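PDB 3WJ2: carboxylesterase from Ferroplasma acidiphilum, which probably hydrolyses carboxylic esters, its chain built on the alpha/beta-hydrolase fold. Local coordinates for residues Gly62-Tyr70 and Lys109-Leu117; Lys76-Phe87 and Ile146-Ala157. One frame throughout, in Å; residues are numbered along the deposited sequence.

Contact 1 of 2, residues Gly62-Tyr70 and Lys109-Leu117; sequences GRTLNARMY and KIISIEYRL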
# COMPACT_ATOMS: atom_id res chain seq x y z
N GLY B 62 -22.87 -20.44 -36.17
CA GLY B 62 -21.55 -21.06 -36.34
C GLY B 62 -21.07 -21.98 -35.24
O GLY B 62 -20.02 -22.58 -35.42
N ARG B 63 -21.74 -22.06 -34.06
CA ARG B 63 -21.28 -22.91 -32.99
C ARG B 63 -22.40 -23.02 -31.97
O ARG B 63 -23.19 -22.12 -31.86
CB ARG B 63 -19.97 -22.35 -32.31
CG ARG B 63 -20.17 -21.14 -31.36
CD ARG B 63 -20.36 -19.83 -32.18
NE ARG B 63 -20.22 -18.67 -31.28
CZ ARG B 63 -20.64 -17.43 -31.53
NH1 ARG B 63 -20.33 -16.44 -30.66
NH2 ARG B 63 -21.35 -17.12 -32.66
N THR B 64 -22.43 -24.15 -31.28
CA THR B 64 -23.41 -24.37 -30.21
C THR B 64 -22.63 -24.51 -28.88
O THR B 64 -21.55 -25.15 -28.83
CB THR B 64 -24.13 -25.70 -30.53
OG1 THR B 64 -24.86 -25.49 -31.76
CG2 THR B 64 -25.04 -26.08 -29.41
N LEU B 65 -23.16 -23.86 -27.83
CA LEU B 65 -22.51 -23.93 -26.53
C LEU B 65 -23.41 -24.76 -25.60
O LEU B 65 -24.66 -24.62 -25.64
CB LEU B 65 -22.49 -22.54 -25.88
CG LEU B 65 -21.84 -21.50 -26.82
CD1 LEU B 65 -21.77 -20.14 -26.05
CD2 LEU B 65 -20.42 -21.81 -27.34
N ASN B 66 -22.76 -25.47 -24.70
CA ASN B 66 -23.53 -26.05 -23.59
C ASN B 66 -23.88 -24.97 -22.57
O ASN B 66 -23.10 -24.02 -22.33
CB ASN B 66 -22.77 -27.14 -22.84
CG ASN B 66 -22.53 -28.38 -23.66
OD1 ASN B 66 -21.47 -29.05 -23.58
ND2 ASN B 66 -23.52 -28.74 -24.40
N ALA B 67 -25.05 -25.09 -21.93
CA ALA B 67 -25.46 -24.22 -20.77
C ALA B 67 -26.21 -25.03 -19.76
O ALA B 67 -26.96 -25.96 -20.15
CB ALA B 67 -26.26 -23.09 -21.18
N ARG B 68 -25.95 -24.80 -18.48
CA ARG B 68 -26.74 -25.46 -17.43
C ARG B 68 -27.46 -24.43 -16.61
O ARG B 68 -26.80 -23.52 -16.03
CB ARG B 68 -25.87 -26.39 -16.58
CG ARG B 68 -26.62 -27.07 -15.47
CD ARG B 68 -25.81 -28.13 -14.80
NE ARG B 68 -25.51 -29.27 -15.72
CZ ARG B 68 -24.55 -30.20 -15.58
NH1 ARG B 68 -23.67 -30.21 -14.54
NH2 ARG B 68 -24.45 -31.14 -16.54
N MET B 69 -28.77 -24.60 -16.44
CA MET B 69 -29.60 -23.71 -15.68
C MET B 69 -29.93 -24.31 -14.30
O MET B 69 -30.23 -25.51 -14.18
CB MET B 69 -30.90 -23.50 -16.44
CG MET B 69 -31.78 -22.50 -15.88
SD MET B 69 -32.70 -22.89 -14.40
CE MET B 69 -33.68 -24.45 -14.65
N TYR B 70 -29.66 -23.55 -13.25
CA TYR B 70 -29.88 -23.98 -11.84
C TYR B 70 -30.92 -23.08 -11.28
O TYR B 70 -30.78 -21.81 -11.37
CB TYR B 70 -28.61 -23.78 -11.00
CG TYR B 70 -27.40 -24.48 -11.51
CD1 TYR B 70 -27.04 -25.74 -11.01
CD2 TYR B 70 -26.57 -23.91 -12.54
CE1 TYR B 70 -25.91 -26.36 -11.45
CE2 TYR B 70 -25.49 -24.51 -13.00
CZ TYR B 70 -25.09 -25.77 -12.45
OH TYR B 70 -23.95 -26.39 -12.86
N LYS B 109 -32.41 -17.69 -11.10
CA LYS B 109 -31.87 -18.68 -12.05
C LYS B 109 -30.38 -18.33 -12.29
O LYS B 109 -30.05 -17.14 -12.56
CB LYS B 109 -32.58 -18.62 -13.42
CG LYS B 109 -34.03 -19.26 -13.34
CD LYS B 109 -34.63 -19.06 -14.68
CE LYS B 109 -35.94 -19.98 -15.00
NZ LYS B 109 -36.90 -20.05 -13.88
N ILE B 110 -29.56 -19.32 -12.24
CA ILE B 110 -28.15 -19.15 -12.67
C ILE B 110 -27.97 -20.03 -13.94
O ILE B 110 -28.21 -21.28 -13.91
CB ILE B 110 -27.17 -19.68 -11.52
CG1 ILE B 110 -27.38 -18.92 -10.20
CG2 ILE B 110 -25.64 -19.59 -11.95
CD1 ILE B 110 -27.18 -17.37 -10.26
N ILE B 111 -27.44 -19.44 -15.01
CA ILE B 111 -27.26 -20.18 -16.25
C ILE B 111 -25.77 -20.17 -16.53
O ILE B 111 -25.20 -19.16 -16.97
CB ILE B 111 -28.07 -19.59 -17.45
CG1 ILE B 111 -29.57 -19.54 -17.03
CG2 ILE B 111 -27.81 -20.45 -18.75
CD1 ILE B 111 -30.47 -18.84 -18.13
N SER B 112 -25.13 -21.31 -16.33
CA SER B 112 -23.68 -21.42 -16.49
C SER B 112 -23.38 -21.78 -17.92
O SER B 112 -23.85 -22.81 -18.48
CB SER B 112 -23.18 -22.46 -15.47
OG SER B 112 -21.79 -22.70 -15.71
N ILE B 113 -22.63 -20.90 -18.61
CA ILE B 113 -22.40 -21.06 -20.06
C ILE B 113 -21.00 -21.48 -20.40
O ILE B 113 -20.00 -20.94 -19.89
CB ILE B 113 -22.73 -19.73 -20.79
CG1 ILE B 113 -24.22 -19.43 -20.63
CG2 ILE B 113 -22.37 -19.80 -22.28
CD1 ILE B 113 -24.52 -17.94 -20.76
N GLU B 114 -20.91 -22.54 -21.21
CA GLU B 114 -19.61 -23.03 -21.68
C GLU B 114 -19.13 -22.35 -22.94
O GLU B 114 -19.30 -22.90 -24.07
CB GLU B 114 -19.59 -24.57 -21.95
CG GLU B 114 -19.12 -25.27 -20.80
CD GLU B 114 -19.11 -26.79 -21.02
OE1 GLU B 114 -19.29 -27.33 -22.16
OE2 GLU B 114 -19.04 -27.41 -19.96
N TYR B 115 -18.40 -21.23 -22.78
CA TYR B 115 -17.77 -20.60 -23.96
C TYR B 115 -16.56 -21.34 -24.43
O TYR B 115 -16.07 -22.25 -23.73
CB TYR B 115 -17.37 -19.14 -23.55
CG TYR B 115 -16.43 -19.08 -22.33
CD1 TYR B 115 -15.01 -19.17 -22.51
CD2 TYR B 115 -16.97 -18.98 -21.01
CE1 TYR B 115 -14.21 -19.10 -21.37
CE2 TYR B 115 -16.12 -18.84 -19.90
CZ TYR B 115 -14.77 -18.93 -20.12
OH TYR B 115 -13.84 -18.88 -19.10
N ARG B 116 -16.12 -21.03 -25.63
CA ARG B 116 -15.00 -21.79 -26.30
C ARG B 116 -13.67 -21.35 -25.67
O ARG B 116 -13.45 -20.15 -25.31
CB ARG B 116 -15.03 -21.56 -27.79
CG ARG B 116 -16.30 -22.27 -28.38
CD ARG B 116 -16.47 -21.91 -29.88
NE ARG B 116 -16.68 -20.46 -30.02
CZ ARG B 116 -16.66 -19.77 -31.15
NH1 ARG B 116 -16.38 -20.49 -32.27
NH2 ARG B 116 -16.84 -18.45 -31.18
N LEU B 117 -12.76 -22.32 -25.55
CA LEU B 117 -11.54 -22.12 -24.81
C LEU B 117 -10.32 -22.07 -25.73
O LEU B 117 -10.25 -22.64 -26.80
CB LEU B 117 -11.33 -23.29 -23.77
CG LEU B 117 -12.50 -23.36 -22.83
CD1 LEU B 117 -12.36 -24.76 -22.03
CD2 LEU B 117 -12.48 -22.17 -21.88
O HOH W 1 -19.93 -26.09 -24.86
O HOH W 2 -21.52 -25.03 -13.87
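Arg68 and Ser112 exchange backbone hydrogen bonds in both directions, Arg68 N to Ser112 O at 2.9 Å and Ser112 N to Arg68 O at 2.8 Å, and Tyr70 and Ile110 do likewise. Non-hydrogen-bonded pairs, Ala67 with Ile113 and Met69 with Ile111, alternate with these, and the bond from Glu114 N to Asn66 O extends the ladder.

Apolar contacts fill the face bearing Ala67 and Met69. Ala67 CB touches Ile111 CG2 at 3.9 Å, while Leu65 CD1 reaches Ile113 CG2 at 3.8 Å. Met69 holds CG opposite its backbone N (chi1 -173°), against Ile111 CG1, then bends to set SD beside Lys109 CG.

Two waters add polar bridges. One donates to both Tyr70 OH and Ser112 OG, beside the ring edge that Tyr70 turns to Ser112 CB; Asp96 also binds the phenol. The other links Asn66 N to Glu114 OE1, the Glu114 carboxylate having its main partner at Ile92.

The charged end is an arginine pair gathered by acids: Arg63 NE lies over one face of the Arg116 guanidinium, toward its rim, 3.4 Å from Arg116 NH2, their planes 37° apart. Both form salt bridges with Asp129, and Arg63 also reaches Asp132. An alanine in place of Arg116 would probably leave Asp129 OD2 without its arginine mate and open a gap beside the Arg63 chain.

The whole is an antiparallel strand pair, joining strand 63-71 to the parallel part of an alpha/beta-hydrolase sheet.

Contact 2 of 2, residues Lys76-Phe87 and Ile146-Ala157; sequences KSAILYYHGGGF and IEGRIGVAGDSA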
# COMPACT_ATOMS: atom_id res chain seq x y z
N LYS B 76 -38.12 -15.72 -11.50
CA LYS B 76 -38.51 -14.95 -12.66
C LYS B 76 -37.28 -14.46 -13.46
O LYS B 76 -37.31 -14.25 -14.69
CB LYS B 76 -39.26 -13.71 -12.18
CG LYS B 76 -39.79 -12.80 -13.28
CD LYS B 76 -40.57 -11.54 -12.78
CE LYS B 76 -41.66 -11.12 -13.83
NZ LYS B 76 -42.07 -9.67 -13.88
N SER B 77 -36.22 -14.19 -12.68
CA SER B 77 -35.01 -13.48 -13.29
C SER B 77 -33.79 -14.42 -13.26
O SER B 77 -33.82 -15.51 -12.62
CB SER B 77 -34.65 -12.19 -12.51
OG SER B 77 -35.70 -11.23 -12.66
N ALA B 78 -32.73 -13.99 -14.01
CA ALA B 78 -31.59 -14.86 -14.20
C ALA B 78 -30.29 -14.10 -14.21
O ALA B 78 -30.26 -12.94 -14.67
CB ALA B 78 -31.66 -15.62 -15.54
N ILE B 79 -29.24 -14.83 -13.83
CA ILE B 79 -27.84 -14.36 -14.09
C ILE B 79 -27.20 -15.36 -15.06
O ILE B 79 -27.23 -16.55 -14.81
CB ILE B 79 -27.11 -14.36 -12.77
CG1 ILE B 79 -27.57 -13.29 -11.82
CG2 ILE B 79 -25.57 -14.31 -12.98
CD1 ILE B 79 -27.43 -11.82 -12.30
N LEU B 80 -26.61 -14.86 -16.15
CA LEU B 80 -25.78 -15.71 -17.02
C LEU B 80 -24.40 -15.71 -16.38
O LEU B 80 -23.83 -14.63 -16.16
CB LEU B 80 -25.75 -15.19 -18.44
CG LEU B 80 -27.14 -14.79 -18.96
CD1 LEU B 80 -26.91 -14.38 -20.45
CD2 LEU B 80 -28.15 -15.86 -18.78
N TYR B 81 -23.86 -16.90 -16.12
CA TYR B 81 -22.58 -17.04 -15.38
C TYR B 81 -21.56 -17.57 -16.32
O TYR B 81 -21.73 -18.63 -16.98
CB TYR B 81 -22.74 -18.00 -14.17
CG TYR B 81 -21.55 -17.79 -13.26
CD1 TYR B 81 -21.62 -16.77 -12.29
CD2 TYR B 81 -20.39 -18.55 -13.45
CE1 TYR B 81 -20.51 -16.51 -11.46
CE2 TYR B 81 -19.22 -18.23 -12.64
CZ TYR B 81 -19.33 -17.20 -11.71
OH TYR B 81 -18.22 -16.88 -10.96
N TYR B 82 -20.41 -16.90 -16.41
CA TYR B 82 -19.31 -17.36 -17.23
C TYR B 82 -18.13 -17.74 -16.35
O TYR B 82 -17.52 -16.95 -15.62
CB TYR B 82 -18.82 -16.25 -18.27
CG TYR B 82 -20.00 -15.76 -19.12
CD1 TYR B 82 -20.34 -16.42 -20.26
CD2 TYR B 82 -20.82 -14.65 -18.67
CE1 TYR B 82 -21.49 -16.08 -20.98
CE2 TYR B 82 -21.94 -14.30 -19.41
CZ TYR B 82 -22.21 -14.99 -20.58
OH TYR B 82 -23.35 -14.71 -21.32
N HIS B 83 -17.80 -19.04 -16.38
CA HIS B 83 -16.81 -19.54 -15.38
C HIS B 83 -15.41 -19.02 -15.66
O HIS B 83 -15.08 -18.50 -16.78
CB HIS B 83 -16.73 -21.13 -15.56
CG HIS B 83 -16.17 -21.61 -16.87
ND1 HIS B 83 -14.81 -21.75 -17.12
CD2 HIS B 83 -16.79 -22.01 -17.99
CE1 HIS B 83 -14.66 -22.18 -18.35
NE2 HIS B 83 -15.85 -22.33 -18.90
N GLY B 84 -14.57 -19.12 -14.67
CA GLY B 84 -13.11 -18.79 -14.77
C GLY B 84 -12.24 -19.93 -15.27
O GLY B 84 -12.77 -21.00 -15.61
N GLY B 85 -10.94 -19.76 -15.19
CA GLY B 85 -10.02 -20.76 -15.83
C GLY B 85 -9.02 -20.24 -16.89
O GLY B 85 -8.53 -20.97 -17.74
N GLY B 86 -8.73 -18.90 -16.75
CA GLY B 86 -7.67 -18.38 -17.61
C GLY B 86 -7.95 -18.37 -19.09
O GLY B 86 -7.05 -18.19 -19.86
N PHE B 87 -9.21 -18.63 -19.49
CA PHE B 87 -9.62 -18.76 -20.90
C PHE B 87 -9.27 -20.13 -21.46
O PHE B 87 -9.58 -20.43 -22.65
CB PHE B 87 -9.18 -17.59 -21.84
CG PHE B 87 -9.57 -16.25 -21.34
CD1 PHE B 87 -10.84 -15.77 -21.54
CD2 PHE B 87 -8.58 -15.47 -20.71
CE1 PHE B 87 -11.11 -14.41 -21.04
CE2 PHE B 87 -8.82 -14.18 -20.25
CZ PHE B 87 -10.14 -13.70 -20.39
N ILE B 146 -37.76 -17.24 -18.26
CA ILE B 146 -37.34 -16.01 -17.67
C ILE B 146 -38.38 -14.98 -18.03
O ILE B 146 -38.48 -14.59 -19.19
CB ILE B 146 -35.91 -15.56 -18.18
CG1 ILE B 146 -34.89 -16.64 -17.84
CG2 ILE B 146 -35.56 -14.15 -17.64
CD1 ILE B 146 -33.57 -16.57 -18.73
N GLU B 147 -39.12 -14.52 -17.01
CA GLU B 147 -40.09 -13.44 -17.14
C GLU B 147 -39.53 -12.10 -16.74
O GLU B 147 -40.05 -11.06 -17.19
CB GLU B 147 -41.37 -13.76 -16.29
CG GLU B 147 -42.06 -15.07 -16.74
CD GLU B 147 -42.29 -15.12 -18.25
OE1 GLU B 147 -42.80 -14.12 -18.80
OE2 GLU B 147 -41.95 -16.15 -18.92
N GLY B 148 -38.46 -12.09 -15.91
CA GLY B 148 -37.94 -10.81 -15.40
C GLY B 148 -36.65 -10.44 -16.11
O GLY B 148 -36.56 -10.53 -17.37
N ARG B 149 -35.68 -10.02 -15.31
CA ARG B 149 -34.45 -9.37 -15.85
C ARG B 149 -33.32 -10.34 -15.92
O ARG B 149 -33.41 -11.44 -15.36
CB ARG B 149 -34.01 -8.17 -15.00
CG ARG B 149 -35.07 -7.02 -14.92
CD ARG B 149 -34.60 -5.68 -14.25
NE ARG B 149 -35.58 -4.58 -14.38
CZ ARG B 149 -36.49 -4.25 -13.46
NH1 ARG B 149 -36.59 -4.94 -12.33
NH2 ARG B 149 -37.35 -3.22 -13.65
N ILE B 150 -32.31 -10.01 -16.74
CA ILE B 150 -31.09 -10.84 -16.93
C ILE B 150 -29.88 -10.03 -16.66
O ILE B 150 -29.70 -8.96 -17.30
CB ILE B 150 -31.09 -11.37 -18.35
CG1 ILE B 150 -32.39 -12.20 -18.60
CG2 ILE B 150 -29.85 -12.28 -18.59
CD1 ILE B 150 -32.50 -12.64 -20.06
N GLY B 151 -29.03 -10.54 -15.73
CA GLY B 151 -27.67 -9.93 -15.49
C GLY B 151 -26.61 -10.93 -15.94
O GLY B 151 -26.91 -12.00 -16.44
N VAL B 152 -25.39 -10.46 -15.82
CA VAL B 152 -24.24 -11.30 -16.20
C VAL B 152 -23.24 -11.31 -15.09
O VAL B 152 -23.18 -10.39 -14.29
CB VAL B 152 -23.56 -10.87 -17.51
CG1 VAL B 152 -24.56 -11.05 -18.70
CG2 VAL B 152 -23.06 -9.39 -17.46
N ALA B 153 -22.46 -12.41 -15.03
CA ALA B 153 -21.53 -12.56 -13.90
C ALA B 153 -20.42 -13.48 -14.29
O ALA B 153 -20.58 -14.26 -15.25
CB ALA B 153 -22.31 -13.13 -12.73
N GLY B 154 -19.33 -13.43 -13.55
CA GLY B 154 -18.25 -14.47 -13.80
C GLY B 154 -17.14 -14.30 -12.76
O GLY B 154 -17.26 -13.45 -11.90
N ASP B 155 -16.20 -15.21 -12.82
CA ASP B 155 -14.98 -15.08 -12.02
C ASP B 155 -13.79 -15.19 -12.88
O ASP B 155 -13.74 -15.89 -13.85
CB ASP B 155 -14.96 -16.18 -10.93
CG ASP B 155 -14.97 -17.59 -11.47
OD1 ASP B 155 -15.99 -18.02 -12.06
OD2 ASP B 155 -13.92 -18.30 -11.44
N SER B 156 -12.76 -14.43 -12.48
CA SER B 156 -11.51 -14.47 -13.15
C SER B 156 -11.69 -14.19 -14.66
O SER B 156 -12.30 -13.14 -15.08
CB SER B 156 -10.76 -15.78 -12.82
OG SER B 156 -9.37 -15.60 -13.24
N ALA B 157 -11.18 -15.06 -15.54
CA ALA B 157 -11.34 -14.83 -17.00
C ALA B 157 -12.85 -14.66 -17.38
O ALA B 157 -13.21 -13.89 -18.27
CB ALA B 157 -10.77 -16.12 -17.76
O HOH W 3 -9.04 -17.99 -14.07
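Ala153 CB nestles between Ile79 and Tyr81, pressed to 3.5 Å from Ile79 CG2, tighter than usual for two carbons, and 3.7 Å from Tyr81 CD1. Ile79 CD1 lies over Gly151, where any CB would collide with it. The other face carries Leu80, whose CG meets Ile150 CG2 at 3.7 Å, with Val152 beyond it against the edge of the Tyr82 ring.

Around this centre runs a parallel ladder in which Leu80 N gives to Gly151 O and Leu80 O receives from Ala153 N, as Ala78 does with Arg149 O and Gly151 N. At the start of the ladder Ser77 OG accepts from Arg149 N at 2.9 Å.

Toward the other end, Tyr81, with CG opposite its backbone N (chi1 -164°), lays its ring over Gly154 CA and donates from OH to Asp155 OD1 at 2.7 Å. That oxygen is met on its anti side, ring and carboxylate being nearly coplanar (21°); Tyr95 binds OD2. Farther out, Ala157 CB stands 3.4 Å above the centre of the Phe87 ring, a CH-pi contact, and a water bridges Gly85 N and Ser156 OG. The glycines after His83 match the oxyanion-hole HGGG motif of related esterases, and Ser156, at positive phi between strand and helix, is probably the nucleophile of a GxSxG elbow.

Helix 125-139 packs on Leu80 and Tyr82, helix 157-172 on Tyr82, Val152 and Phe87, and strand 109-113 flanks strand 78-82 within the sheet.

In the fold
Contacts 1 and 2 are successive slices of one mixed sheet, their centres about 10 Å apart, and strand 109-113 lies directly beside strand 78-82. Across that seam Lys109 O and Ile79 N probably form a hydrogen bond, as do Tyr115 OH and His83 O beyond the strand ends. Along the chain the segments alternate, 62-70, 76-87, 109-117, 146-157, yet in the sheet strand 78-82 lies between strands 109-113 and 150-155, with helices 96-106 and 125-139 in the connections. The order illustrates how an alpha/beta hydrolase changes from antiparallel to parallel strands: contact 1 makes the change, and contact 2, nearer the chain centre, carries the probable catalytic loops.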